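Local coordinates for protein enoyl-CoA hydratase/isomerase (PDB 3QXZ) that probably hydrates or isomerises enoyl-CoA thioesters in fatty acid metabolism, as a member of the crotonase-like enoyl-CoA hydratase/isomerase family, at residues L145-L150 against E161-G166; T7-E12 against L20-P25; R123-E128 against G178-C183; V204-A209 against P259-Q264; P62-G67 against G107-I112. All coordinates share one frame; numbering follows the deposited sequence. Where two conformers were deposited one is given.

In the fold
All five contacts belong to one crotonase-like subunit of a trimer. Contacts 2 and 3 lie at the two ends of the same six-stranded sheet: contact 2 is its antiparallel hairpin edge, partly open, with stacked histidines, while contact 3 is buried and adds the last parallel strand. Contact 5, also buried, is backbone pairing beside that sheet and touches both, Leu22 packing on Cys65 and Ala126 on Gly107. Contact 1 is a buried leucine interface between helices, free of hydrogen bonds across it, and meets contact 3 where Leu150 touches Leu179. Contact 4 lies apart, about 36 Å from contact 1 between centres, and combines tryptophan packing with bridging waters at the chain's C-terminal end.

Contact 1 of 5, residues L145-L150 against E161-G166; sequences LAHWTL and ELLLTG
Leu150 and Leu163 meet tip to tip between the short helix 146-149 and the end of helix 151-165, two consecutive helices of the crotonase fold. Leu150 has CG anti to the backbone N (chi1 -172°), which sends CD2 across to the other helix; there it lies 3.7 Å from Leu163 CD2 and 4.2 Å from Leu162 CB. Leu163 instead turns CG away from its carbonyl carbon (chi1 -59°) and divides its two methyls: CD2 goes to Leu150 and to Ala146 CB, while CD1 approaches the backbone of Ala146 and His147. No hydrogen bond crosses, so dispersion between buried methyls carries the contact. The His147 ring meets Leu163 CD1 obliquely, and its ND1 is hydrogen-bonded to Glu233 of the second subunit, which places this helix pair at the trimer interface. On the far side of helix 151-165, Thr165 OG1 donates to Glu161 O at 2.6 Å; the Thr165 backbone N reaches that same oxygen from the opposite face of its carbonyl plane.

Contact 2 of 5, residues T7-E12 against L20-P25; sequences TELHEE and LTLHGP
His10 and His23 stack across a hydrogen-bonded antiparallel hairpin, strands 8-14 and 17-23, at the edge of the crotonase sheet. His10 CB lies 3.9 Å from Thr21 O and, farther off, beside Thr21 CB. With CG anti to the carbonyl carbon (chi1 -64°), the ring runs back along the strand toward Glu8. ND1 lies 3.9 Å from His23 CB, which sits over the face of the His10 ring. CE1 comes 3.3 Å from His23 CG, above one face of that ring, in an offset stack with planes at 24°. NE2 donates in its ring plane to Glu8 OE1 at 2.9 Å. Pro25 CD lies over the opposite face of His23. On the other side of the hairpin Leu9 CD1 packs on Leu22 CD2 at 3.8 Å, beside helix 33-48, and Glu11 forms a salt bridge with Arg45. The Glu8 carboxylate fixes the rotation of the His10 imidazole and would probably stabilise a proton on it, while the offset stack lays the ring over one face of His23.

Contact 3 of 5, residues R123-E128 against G178-C183; sequences RILAEE and GLANRC
Arg123, Cys183 and Leu125 bury the most surface where strand 122-126 receives strand 182-184. Arg123 bends at chi3 (-63°) and presents one edge of its guanidinium to Leu179 O: NE at 2.8 Å and NH2 at 3.0 Å grip this single oxygen side-on, and it lies nearly in the guanidinium plane. NH1 is hydrogen-bonded to the carbonyls of Ala117 and Ala120, so the flat group is held by backbone oxygens. Arg123 N donates to Asn181 OD1 at 2.9 Å, and its O accepts from Asn181 N at 2.8 Å, so Asn181 takes up both polar atoms just before regular pairing begins; the ND2 of Asn181 bonds to Glu161 of the third subunit. Leu125 N then donates to Arg182 O at 2.9 Å, nearly straight, while Leu125 CD1 touches Ala180 CB at 3.8 Å. Cys183 brings CB to 3.4 Å from Leu125 O and sets SG near the aliphatic CG of Glu127. Helix 171-177 covers Leu125 and Cys183, and Gly178 ends that helix in a Schellman motif. Two parallel bridges, Ile124 with Arg182 and Leu125 with Cys183, pair strands separated by a largely helical connection and add the outermost parallel strand of the crotonase-fold sheet.

Contact 4 of 5, residues V204-A209 against P259-Q264; sequences VAPESA and PRWAGQ. With EDO (1,2-ethanediol), chain H.
Trp261 lies flat against Ala205 at the N-cap of helix 206-222, among the C-terminal helices of this crotonase-fold subunit. This is the tight part. Ala205 CB stands 3.7 Å from the centroid of the six-membered ring, only 8° off its normal, a CH-pi contact over the face. Ala205 CA sits over the same face, and Pro259 CB lies over the opposite one, so the indole is sandwiched. Pro206 extends the apolar surface, with CD 3.6 Å from Trp261 CB and CG 3.8 Å from Gly263 CA. The third subunit packs against this end, Gly139 on Ala205 and Arg137 on Trp261. Farther along, the contact becomes looser and wet. Glu207, its CG anti to the backbone N and the chain bent at chi2 (67°), crosses Gln264 at about a right angle, their CG atoms touching. The carboxylate also forms a salt bridge through OE2 with Arg239. In place of a direct hydrogen bond across the contact, two waters join Glu207 OE1 to the last modelled residue: one accepts from Gln264 N, the other donates to Gln264 O. An ethanediol, probably from the crystallisation liquor, donates from O1 to Pro206 O at 3.0 Å.

Contact 5 of 5, residues P62-G67 against G107-I112; sequences PAFCSG and GHAIGI
His108 O takes two backbone N-H groups from 62-67: Phe64 N and Cys65 N each reach it at 2.9 Å, the Cys65 donor in the carbonyl plane and the Phe64 donor tilted from it. The chain turns a corner at Phe64, which lets two successive amides converge on one oxygen. Ile110 N returns a bond to Cys65 O at 3.0 Å, almost in line with the carbonyl, and Cys65 pairs with Ala109 as a parallel bridge. Within 62-67, Gly67 N donates to Cys65 SG at 3.5 Å.

Weaker CA-H...O contacts follow the same course. Gly107 CA points at Pro62 O at 3.4 Å, with an angle of 178° at the hydrogen, and Ala109 CA meets Cys65 O. A water donates to Pro62 O, accepts from His108 N and lies over the centre of the His108 ring.

Apolar contact is slight. Phe64, CG anti to the backbone N (chi1 177°), brings CD2 to 3.9 Å from Ala109 CB, while Ile112 CG2 touches Gly67 CA at the same distance.

The two segments follow strands 54-59 and 101-105 of the main sheet. By family resemblance, Ile112 N and the amide directly after Gly67 probably form the oxyanion hole, and this pairing holds their turns together. Strand 131-132 pairs alongside 108-110, and helix 112-117 starts directly after Gly111, packing on Phe64 and Ala109.

Contact 1 of 5, residues L145-L150 against E161-G166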
# COMPACT_ATOMS: atom_id res chain seq x y z
N LEU A 145 -9.69 -14.57 0.50
CA LEU A 145 -8.47 -13.86 0.87
C LEU A 145 -8.57 -12.33 0.75
O LEU A 145 -7.54 -11.64 0.78
CB LEU A 145 -7.22 -14.41 0.12
CG LEU A 145 -6.57 -15.57 0.86
CD1 LEU A 145 -5.52 -16.25 -0.03
CD2 LEU A 145 -5.88 -15.04 2.12
N ALA A 146 -9.79 -11.78 0.71
CA ALA A 146 -9.90 -10.32 0.66
C ALA A 146 -9.24 -9.62 1.83
O ALA A 146 -8.77 -8.48 1.69
CB ALA A 146 -11.36 -9.92 0.61
N HIS A 147 -9.18 -10.25 3.00
CA HIS A 147 -8.52 -9.62 4.16
C HIS A 147 -7.02 -9.39 3.93
O HIS A 147 -6.42 -8.58 4.63
CB HIS A 147 -8.69 -10.45 5.45
CG HIS A 147 -10.11 -10.61 5.92
ND1 HIS A 147 -10.95 -11.59 5.43
CD2 HIS A 147 -10.81 -9.96 6.88
CE1 HIS A 147 -12.13 -11.51 6.05
NE2 HIS A 147 -12.07 -10.52 6.94
N TRP A 148 -6.45 -10.16 3.00
CA TRP A 148 -5.04 -10.12 2.66
C TRP A 148 -4.77 -9.36 1.35
O TRP A 148 -3.83 -8.54 1.29
CB TRP A 148 -4.57 -11.59 2.56
CG TRP A 148 -3.12 -11.82 2.26
CD1 TRP A 148 -2.10 -11.89 3.17
CD2 TRP A 148 -2.53 -12.00 0.98
NE1 TRP A 148 -0.90 -12.06 2.50
CE2 TRP A 148 -1.14 -12.15 1.16
CE3 TRP A 148 -3.05 -12.08 -0.32
CZ2 TRP A 148 -0.26 -12.36 0.10
CZ3 TRP A 148 -2.17 -12.29 -1.38
CH2 TRP A 148 -0.79 -12.43 -1.15
N THR A 149 -5.57 -9.59 0.31
CA THR A 149 -5.33 -8.91 -0.97
C THR A 149 -5.66 -7.43 -0.86
O THR A 149 -4.93 -6.59 -1.41
CB THR A 149 -6.17 -9.49 -2.11
OG1 THR A 149 -7.55 -9.42 -1.72
CG2 THR A 149 -5.77 -10.94 -2.45
N LEU A 150 -6.72 -7.07 -0.15
CA LEU A 150 -7.22 -5.70 -0.27
C LEU A 150 -6.31 -4.64 0.36
O LEU A 150 -6.03 -3.63 -0.29
CB LEU A 150 -8.67 -5.59 0.23
CG LEU A 150 -9.36 -4.25 -0.03
CD1 LEU A 150 -9.37 -3.88 -1.52
CD2 LEU A 150 -10.78 -4.31 0.53
N GLU A 161 -12.79 0.38 5.41
CA GLU A 161 -14.08 0.95 5.02
C GLU A 161 -14.84 -0.04 4.13
O GLU A 161 -16.02 -0.32 4.36
CB GLU A 161 -13.87 2.25 4.26
CG GLU A 161 -15.15 2.89 3.78
CD GLU A 161 -14.92 4.11 2.91
OE1 GLU A 161 -13.80 4.63 2.83
OE2 GLU A 161 -15.90 4.53 2.27
N LEU A 162 -14.20 -0.58 3.09
CA LEU A 162 -14.91 -1.45 2.16
C LEU A 162 -15.33 -2.75 2.85
O LEU A 162 -16.45 -3.22 2.61
CB LEU A 162 -14.06 -1.72 0.91
CG LEU A 162 -13.70 -0.46 0.11
CD1 LEU A 162 -12.95 -0.83 -1.18
CD2 LEU A 162 -14.94 0.38 -0.21
N LEU A 163 -14.49 -3.30 3.72
CA LEU A 163 -14.82 -4.61 4.35
C LEU A 163 -15.77 -4.49 5.54
O LEU A 163 -16.62 -5.37 5.73
CB LEU A 163 -13.54 -5.33 4.79
CG LEU A 163 -12.54 -5.62 3.66
CD1 LEU A 163 -11.38 -6.41 4.24
CD2 LEU A 163 -13.21 -6.35 2.49
N LEU A 164 -15.64 -3.44 6.34
CA LEU A 164 -16.44 -3.30 7.55
C LEU A 164 -17.79 -2.66 7.26
O LEU A 164 -18.74 -2.90 8.01
CB LEU A 164 -15.70 -2.49 8.62
CG LEU A 164 -14.42 -3.09 9.19
CD1 LEU A 164 -13.76 -2.17 10.18
CD2 LEU A 164 -14.71 -4.45 9.86
N THR A 165 -17.89 -1.82 6.23
CA THR A 165 -19.19 -1.23 5.92
C THR A 165 -19.89 -1.97 4.78
O THR A 165 -21.11 -1.87 4.66
CB THR A 165 -19.13 0.28 5.54
OG1 THR A 165 -18.53 0.45 4.25
CG2 THR A 165 -18.40 1.10 6.59
N GLY A 166 -19.14 -2.67 3.92
CA GLY A 166 -19.74 -3.29 2.73
C GLY A 166 -20.24 -2.30 1.69
O GLY A 166 -21.00 -2.69 0.79

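Contact 2 of 5, residues T7-E12 against L20-P25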
# COMPACT_ATOMS: atom_id res chain seq x y z
N THR A 7 -24.07 -21.02 -13.66
CA THR A 7 -23.17 -20.12 -14.35
C THR A 7 -22.07 -20.98 -14.91
O THR A 7 -21.41 -21.71 -14.17
CB THR A 7 -22.60 -19.05 -13.42
OG1 THR A 7 -23.67 -18.27 -12.89
CG2 THR A 7 -21.62 -18.13 -14.16
N GLU A 8 -21.89 -20.90 -16.22
CA GLU A 8 -20.89 -21.73 -16.90
C GLU A 8 -19.58 -20.98 -17.01
O GLU A 8 -19.55 -19.76 -16.92
CB GLU A 8 -21.38 -22.09 -18.30
CG GLU A 8 -22.67 -22.88 -18.34
CD GLU A 8 -23.13 -23.14 -19.75
OE1 GLU A 8 -22.69 -22.42 -20.68
OE2 GLU A 8 -23.95 -24.07 -19.94
N LEU A 9 -18.50 -21.72 -17.21
CA LEU A 9 -17.19 -21.15 -17.53
C LEU A 9 -16.86 -21.44 -18.98
O LEU A 9 -16.76 -22.62 -19.37
CB LEU A 9 -16.12 -21.73 -16.62
CG LEU A 9 -14.71 -21.13 -16.71
CD1 LEU A 9 -14.73 -19.67 -16.29
CD2 LEU A 9 -13.76 -21.93 -15.86
N HIS A 10 -16.71 -20.39 -19.78
CA HIS A 10 -16.31 -20.54 -21.18
C HIS A 10 -14.82 -20.25 -21.32
O HIS A 10 -14.25 -19.46 -20.55
CB HIS A 10 -17.14 -19.64 -22.09
CG HIS A 10 -18.60 -19.98 -22.12
ND1 HIS A 10 -19.53 -19.20 -22.78
CD2 HIS A 10 -19.29 -21.01 -21.58
CE1 HIS A 10 -20.73 -19.74 -22.64
NE2 HIS A 10 -20.61 -20.84 -21.91
N GLU A 11 -14.18 -20.87 -22.30
CA GLU A 11 -12.75 -20.74 -22.53
C GLU A 11 -12.43 -20.68 -24.01
O GLU A 11 -12.95 -21.47 -24.82
CB GLU A 11 -12.00 -21.90 -21.87
CG GLU A 11 -10.48 -21.83 -22.05
CD GLU A 11 -9.79 -23.01 -21.43
OE1 GLU A 11 -10.06 -23.31 -20.25
OE2 GLU A 11 -8.98 -23.66 -22.13
N GLU A 12 -11.57 -19.73 -24.37
CA GLU A 12 -11.07 -19.61 -25.75
C GLU A 12 -9.60 -19.23 -25.69
O GLU A 12 -9.25 -18.28 -24.99
CB GLU A 12 -11.85 -18.54 -26.50
CG GLU A 12 -11.48 -18.40 -27.98
CD GLU A 12 -12.19 -17.22 -28.64
OE1 GLU A 12 -13.42 -17.06 -28.43
OE2 GLU A 12 -11.52 -16.45 -29.36
N LEU A 20 -11.15 -16.57 -20.26
CA LEU A 20 -12.16 -17.25 -19.47
C LEU A 20 -13.33 -16.32 -19.23
O LEU A 20 -13.14 -15.18 -18.75
CB LEU A 20 -11.58 -17.68 -18.13
CG LEU A 20 -10.47 -18.73 -18.17
CD1 LEU A 20 -9.90 -18.91 -16.80
CD2 LEU A 20 -11.03 -20.08 -18.69
N THR A 21 -14.54 -16.79 -19.56
CA THR A 21 -15.74 -15.98 -19.40
C THR A 21 -16.71 -16.63 -18.42
O THR A 21 -17.07 -17.80 -18.60
CB THR A 21 -16.44 -15.76 -20.76
OG1 THR A 21 -15.52 -15.19 -21.68
CG2 THR A 21 -17.63 -14.80 -20.59
N LEU A 22 -17.11 -15.86 -17.41
CA LEU A 22 -18.12 -16.28 -16.45
C LEU A 22 -19.47 -16.01 -17.11
O LEU A 22 -19.81 -14.87 -17.37
CB LEU A 22 -17.99 -15.50 -15.14
CG LEU A 22 -16.60 -15.49 -14.50
CD1 LEU A 22 -16.58 -14.54 -13.30
CD2 LEU A 22 -16.15 -16.87 -14.07
N HIS A 23 -20.20 -17.08 -17.40
CA HIS A 23 -21.39 -16.98 -18.26
C HIS A 23 -22.65 -17.49 -17.58
O HIS A 23 -22.92 -18.70 -17.57
CB HIS A 23 -21.14 -17.74 -19.58
CG HIS A 23 -22.29 -17.69 -20.53
ND1 HIS A 23 -22.40 -16.71 -21.51
CD2 HIS A 23 -23.37 -18.49 -20.68
CE1 HIS A 23 -23.51 -16.92 -22.20
NE2 HIS A 23 -24.11 -18.00 -21.72
N GLY A 24 -23.42 -16.57 -17.00
CA GLY A 24 -24.70 -16.88 -16.36
C GLY A 24 -25.68 -15.74 -16.57
O GLY A 24 -25.98 -15.00 -15.63
N PRO A 25 -26.21 -15.60 -17.81
CA PRO A 25 -27.08 -14.47 -18.17
C PRO A 25 -28.27 -14.27 -17.24
O PRO A 25 -28.58 -13.12 -16.90
CB PRO A 25 -27.54 -14.83 -19.59
CG PRO A 25 -26.39 -15.63 -20.14
CD PRO A 25 -25.93 -16.47 -18.97

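Contact 3 of 5, residues R123-E128 against G178-C183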
# COMPACT_ATOMS: atom_id res chain seq x y z
N ARG A 123 -6.36 -5.24 -12.92
CA ARG A 123 -7.81 -5.08 -13.09
C ARG A 123 -8.12 -3.84 -13.92
O ARG A 123 -7.60 -2.75 -13.66
CB ARG A 123 -8.52 -4.95 -11.73
CG ARG A 123 -8.86 -6.29 -11.09
CD ARG A 123 -9.22 -6.17 -9.59
NE ARG A 123 -8.07 -5.67 -8.83
CZ ARG A 123 -6.98 -6.37 -8.59
NH1 ARG A 123 -6.88 -7.66 -8.94
NH2 ARG A 123 -5.96 -5.76 -8.02
N ILE A 124 -9.01 -4.02 -14.89
CA ILE A 124 -9.58 -2.91 -15.64
C ILE A 124 -11.08 -2.97 -15.36
O ILE A 124 -11.70 -4.02 -15.58
CB ILE A 124 -9.29 -3.03 -17.14
CG1 ILE A 124 -7.77 -3.03 -17.39
CG2 ILE A 124 -9.97 -1.87 -17.92
CD1 ILE A 124 -7.41 -3.28 -18.87
N LEU A 125 -11.63 -1.87 -14.84
CA LEU A 125 -13.05 -1.83 -14.41
C LEU A 125 -13.92 -0.93 -15.29
O LEU A 125 -13.49 0.13 -15.74
CB LEU A 125 -13.18 -1.40 -12.93
CG LEU A 125 -13.15 -2.50 -11.87
CD1 LEU A 125 -11.84 -3.28 -11.86
CD2 LEU A 125 -13.38 -1.87 -10.47
N ALA A 126 -15.15 -1.38 -15.47
CA ALA A 126 -16.17 -0.62 -16.19
C ALA A 126 -16.67 0.55 -15.34
O ALA A 126 -17.10 0.35 -14.19
CB ALA A 126 -17.33 -1.53 -16.53
N GLU A 127 -16.69 1.75 -15.93
CA GLU A 127 -17.22 2.93 -15.23
C GLU A 127 -18.67 2.80 -14.75
O GLU A 127 -19.05 3.37 -13.72
CB GLU A 127 -17.03 4.18 -16.10
CG GLU A 127 -15.56 4.62 -16.14
CD GLU A 127 -15.24 5.55 -17.31
OE1 GLU A 127 -16.16 5.94 -18.05
OE2 GLU A 127 -14.05 5.89 -17.48
N GLU A 128 -19.46 2.03 -15.49
CA GLU A 128 -20.90 1.87 -15.20
C GLU A 128 -21.20 0.81 -14.15
O GLU A 128 -22.36 0.66 -13.73
CB GLU A 128 -21.67 1.57 -16.49
CG GLU A 128 -21.56 2.62 -17.59
CD GLU A 128 -20.41 2.38 -18.57
OE1 GLU A 128 -19.44 1.65 -18.24
OE2 GLU A 128 -20.46 2.93 -19.69
N GLY A 178 -5.94 2.48 -5.86
CA GLY A 178 -5.00 1.42 -6.19
C GLY A 178 -5.59 0.04 -6.33
O GLY A 178 -4.85 -0.92 -6.61
N LEU A 179 -6.90 -0.10 -6.15
CA LEU A 179 -7.55 -1.40 -6.33
C LEU A 179 -7.50 -1.85 -7.78
O LEU A 179 -7.33 -3.04 -8.08
CB LEU A 179 -9.01 -1.32 -5.83
CG LEU A 179 -9.82 -2.63 -5.80
CD1 LEU A 179 -10.87 -2.59 -4.69
CD2 LEU A 179 -10.47 -3.00 -7.14
N ALA A 180 -7.71 -0.90 -8.69
CA ALA A 180 -7.78 -1.15 -10.13
C ALA A 180 -6.73 -0.34 -10.85
O ALA A 180 -6.31 0.73 -10.39
CB ALA A 180 -9.19 -0.78 -10.66
N ASN A 181 -6.32 -0.84 -12.01
CA ASN A 181 -5.31 -0.20 -12.82
C ASN A 181 -5.86 0.90 -13.70
O ASN A 181 -5.18 1.89 -13.97
CB ASN A 181 -4.57 -1.25 -13.67
CG ASN A 181 -3.89 -2.27 -12.80
OD1 ASN A 181 -4.53 -3.15 -12.21
ND2 ASN A 181 -2.57 -2.14 -12.70
N ARG A 182 -7.08 0.71 -14.16
CA ARG A 182 -7.69 1.60 -15.14
C ARG A 182 -9.20 1.43 -15.08
O ARG A 182 -9.70 0.35 -14.74
CB ARG A 182 -7.18 1.26 -16.56
CG ARG A 182 -7.57 2.28 -17.65
CD ARG A 182 -6.97 1.91 -18.98
NE ARG A 182 -7.15 3.01 -19.92
CZ ARG A 182 -6.89 2.94 -21.22
NH1 ARG A 182 -6.44 1.81 -21.75
NH2 ARG A 182 -7.10 4.00 -22.00
N CYS A 183 -9.91 2.50 -15.42
CA CYS A 183 -11.34 2.38 -15.65
C CYS A 183 -11.71 2.95 -17.03
O CYS A 183 -11.06 3.87 -17.53
CB CYS A 183 -12.16 3.01 -14.53
SG CYS A 183 -11.94 4.74 -14.30

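Contact 4 of 5, residues V204-A209 against P259-Q264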
# COMPACT_ATOMS: atom_id res chain seq x y z
N VAL A 204 6.93 -9.59 -24.07
CA VAL A 204 7.50 -9.90 -22.75
C VAL A 204 7.98 -11.35 -22.76
O VAL A 204 7.24 -12.25 -23.17
CB VAL A 204 6.46 -9.66 -21.64
CG1 VAL A 204 6.96 -10.20 -20.28
CG2 VAL A 204 6.10 -8.17 -21.56
N ALA A 205 9.21 -11.59 -22.34
CA ALA A 205 9.77 -12.95 -22.39
C ALA A 205 8.99 -13.88 -21.44
O ALA A 205 8.63 -13.46 -20.34
CB ALA A 205 11.25 -12.96 -22.05
N PRO A 206 8.74 -15.14 -21.85
CA PRO A 206 7.91 -16.03 -21.00
C PRO A 206 8.50 -16.27 -19.61
O PRO A 206 7.78 -16.16 -18.61
CB PRO A 206 7.83 -17.35 -21.80
CG PRO A 206 8.68 -17.16 -23.01
CD PRO A 206 9.06 -15.73 -23.16
N GLU A 207 9.79 -16.58 -19.53
CA GLU A 207 10.40 -16.85 -18.23
C GLU A 207 10.53 -15.56 -17.41
O GLU A 207 10.45 -15.59 -16.18
CB GLU A 207 11.74 -17.59 -18.38
CG GLU A 207 12.23 -18.23 -17.08
CD GLU A 207 11.37 -19.38 -16.56
OE1 GLU A 207 10.45 -19.87 -17.25
OE2 GLU A 207 11.64 -19.80 -15.42
N SER A 208 10.78 -14.43 -18.07
CA SER A 208 10.82 -13.14 -17.38
C SER A 208 9.48 -12.87 -16.66
O SER A 208 9.47 -12.50 -15.47
CB SER A 208 11.08 -12.02 -18.40
OG SER A 208 12.39 -12.12 -18.92
N ALA A 209 8.38 -13.04 -17.37
CA ALA A 209 7.06 -12.84 -16.75
C ALA A 209 6.83 -13.81 -15.60
O ALA A 209 6.36 -13.40 -14.54
CB ALA A 209 5.96 -12.98 -17.77
N PRO A 259 10.60 -9.88 -31.00
CA PRO A 259 11.48 -10.89 -30.42
C PRO A 259 10.95 -12.31 -30.69
O PRO A 259 9.74 -12.51 -30.76
CB PRO A 259 11.45 -10.55 -28.92
CG PRO A 259 10.14 -9.85 -28.70
CD PRO A 259 9.89 -9.08 -29.99
N ARG A 260 11.87 -13.25 -30.87
CA ARG A 260 11.54 -14.66 -31.08
C ARG A 260 11.87 -15.40 -29.81
O ARG A 260 12.94 -15.97 -29.67
CB ARG A 260 12.34 -15.22 -32.27
CG ARG A 260 12.11 -14.46 -33.55
CD ARG A 260 12.87 -15.07 -34.71
NE ARG A 260 12.60 -14.34 -35.94
CZ ARG A 260 12.68 -14.87 -37.16
NH1 ARG A 260 13.04 -16.14 -37.34
NH2 ARG A 260 12.40 -14.11 -38.22
N TRP A 261 10.94 -15.37 -28.85
CA TRP A 261 11.22 -15.98 -27.56
C TRP A 261 11.25 -17.50 -27.62
O TRP A 261 10.40 -18.12 -28.28
CB TRP A 261 10.19 -15.54 -26.52
CG TRP A 261 9.98 -14.08 -26.33
CD1 TRP A 261 8.79 -13.43 -26.46
CD2 TRP A 261 10.93 -13.09 -25.91
NE1 TRP A 261 8.93 -12.10 -26.16
CE2 TRP A 261 10.24 -11.85 -25.81
CE3 TRP A 261 12.31 -13.12 -25.63
CZ2 TRP A 261 10.87 -10.67 -25.42
CZ3 TRP A 261 12.95 -11.93 -25.26
CH2 TRP A 261 12.23 -10.73 -25.16
N ALA A 262 12.21 -18.09 -26.92
CA ALA A 262 12.31 -19.56 -26.82
C ALA A 262 11.78 -20.09 -25.50
O ALA A 262 11.38 -21.26 -25.41
CB ALA A 262 13.75 -20.00 -27.01
N GLY A 263 11.80 -19.25 -24.45
CA GLY A 263 11.50 -19.71 -23.09
C GLY A 263 12.57 -20.68 -22.61
O GLY A 263 13.61 -20.85 -23.27
N GLN A 264 12.33 -21.31 -21.46
CA GLN A 264 13.23 -22.36 -20.99
C GLN A 264 12.53 -23.47 -20.21
O GLN A 264 11.41 -23.27 -19.74
CB GLN A 264 14.40 -21.78 -20.18
CG GLN A 264 14.01 -20.85 -19.04
CD GLN A 264 15.23 -20.34 -18.30
OE1 GLN A 264 15.55 -19.13 -18.33
NE2 GLN A 264 15.95 -21.26 -17.66
C1 EDO H . 4.48 -17.69 -17.99
O1 EDO H . 4.86 -16.31 -18.01
C2 EDO H . 3.52 -17.88 -19.16
O2 EDO H . 4.22 -17.80 -20.42
O HOH W 1 10.04 -20.17 -20.10
O HOH W 2 10.60 -22.50 -16.99

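Contact 5 of 5, residues P62-G67 against G107-I112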
# COMPACT_ATOMS: atom_id res chain seq x y z
N PRO A 62 -24.21 -7.95 -19.13
CA PRO A 62 -23.61 -6.68 -18.71
C PRO A 62 -22.78 -6.74 -17.43
O PRO A 62 -22.34 -5.70 -16.95
CB PRO A 62 -24.85 -5.81 -18.48
CG PRO A 62 -25.86 -6.77 -17.95
CD PRO A 62 -25.58 -8.10 -18.61
N ALA A 63 -22.57 -7.92 -16.86
CA ALA A 63 -21.92 -8.00 -15.55
C ALA A 63 -20.58 -8.74 -15.61
O ALA A 63 -20.30 -9.47 -16.56
CB ALA A 63 -22.86 -8.68 -14.57
N PHE A 64 -19.76 -8.56 -14.57
CA PHE A 64 -18.62 -9.43 -14.39
C PHE A 64 -19.09 -10.66 -13.59
O PHE A 64 -19.15 -11.77 -14.13
CB PHE A 64 -17.46 -8.69 -13.71
CG PHE A 64 -16.26 -9.56 -13.41
CD1 PHE A 64 -15.35 -9.90 -14.42
CD2 PHE A 64 -16.03 -10.04 -12.12
CE1 PHE A 64 -14.24 -10.70 -14.15
CE2 PHE A 64 -14.94 -10.86 -11.83
CZ PHE A 64 -14.02 -11.18 -12.86
N CYS A 65 -19.46 -10.46 -12.32
CA CYS A 65 -19.95 -11.55 -11.46
C CYS A 65 -20.69 -10.94 -10.29
O CYS A 65 -20.12 -10.18 -9.51
CB CYS A 65 -18.79 -12.43 -10.97
SG CYS A 65 -19.29 -13.68 -9.77
N SER A 66 -21.98 -11.25 -10.19
CA SER A 66 -22.85 -10.69 -9.15
C SER A 66 -22.64 -11.33 -7.78
O SER A 66 -23.30 -10.94 -6.82
CB SER A 66 -24.32 -10.81 -9.56
OG SER A 66 -24.65 -12.18 -9.74
N GLY A 67 -21.74 -12.30 -7.68
CA GLY A 67 -21.43 -12.95 -6.41
C GLY A 67 -22.42 -14.03 -6.01
O GLY A 67 -23.14 -14.56 -6.86
N GLY A 107 -18.31 -5.13 -15.86
CA GLY A 107 -19.54 -4.66 -15.23
C GLY A 107 -19.58 -5.13 -13.79
O GLY A 107 -18.53 -5.44 -13.21
N HIS A 108 -20.77 -5.20 -13.21
CA HIS A 108 -20.93 -5.42 -11.77
C HIS A 108 -20.08 -6.55 -11.25
O HIS A 108 -20.05 -7.63 -11.83
CB HIS A 108 -22.39 -5.74 -11.43
CG HIS A 108 -23.37 -4.80 -12.05
ND1 HIS A 108 -23.22 -3.43 -11.98
CD2 HIS A 108 -24.51 -5.02 -12.74
CE1 HIS A 108 -24.24 -2.85 -12.59
NE2 HIS A 108 -25.03 -3.79 -13.07
N ALA A 109 -19.40 -6.27 -10.14
CA ALA A 109 -18.61 -7.29 -9.44
C ALA A 109 -18.89 -7.12 -7.95
O ALA A 109 -18.45 -6.14 -7.34
CB ALA A 109 -17.13 -7.16 -9.76
N ILE A 110 -19.64 -8.05 -7.39
CA ILE A 110 -20.18 -7.92 -6.03
C ILE A 110 -19.79 -9.13 -5.18
O ILE A 110 -19.87 -10.27 -5.66
CB ILE A 110 -21.75 -7.81 -6.06
CG1 ILE A 110 -22.22 -6.64 -6.95
CG2 ILE A 110 -22.33 -7.74 -4.64
CD1 ILE A 110 -21.88 -5.30 -6.44
N GLY A 111 -19.36 -8.89 -3.94
CA GLY A 111 -19.08 -9.98 -3.01
C GLY A 111 -17.94 -10.84 -3.51
O GLY A 111 -16.86 -10.31 -3.82
N ILE A 112 -18.15 -12.15 -3.60
CA ILE A 112 -17.10 -13.03 -4.12
C ILE A 112 -16.78 -12.72 -5.60
O ILE A 112 -15.67 -13.02 -6.08
CB ILE A 112 -17.38 -14.54 -3.84
CG1 ILE A 112 -16.05 -15.34 -3.98
CG2 ILE A 112 -18.60 -15.03 -4.66
CD1 ILE A 112 -15.98 -16.58 -3.16
O HOH W 3 -22.57 -3.56 -15.22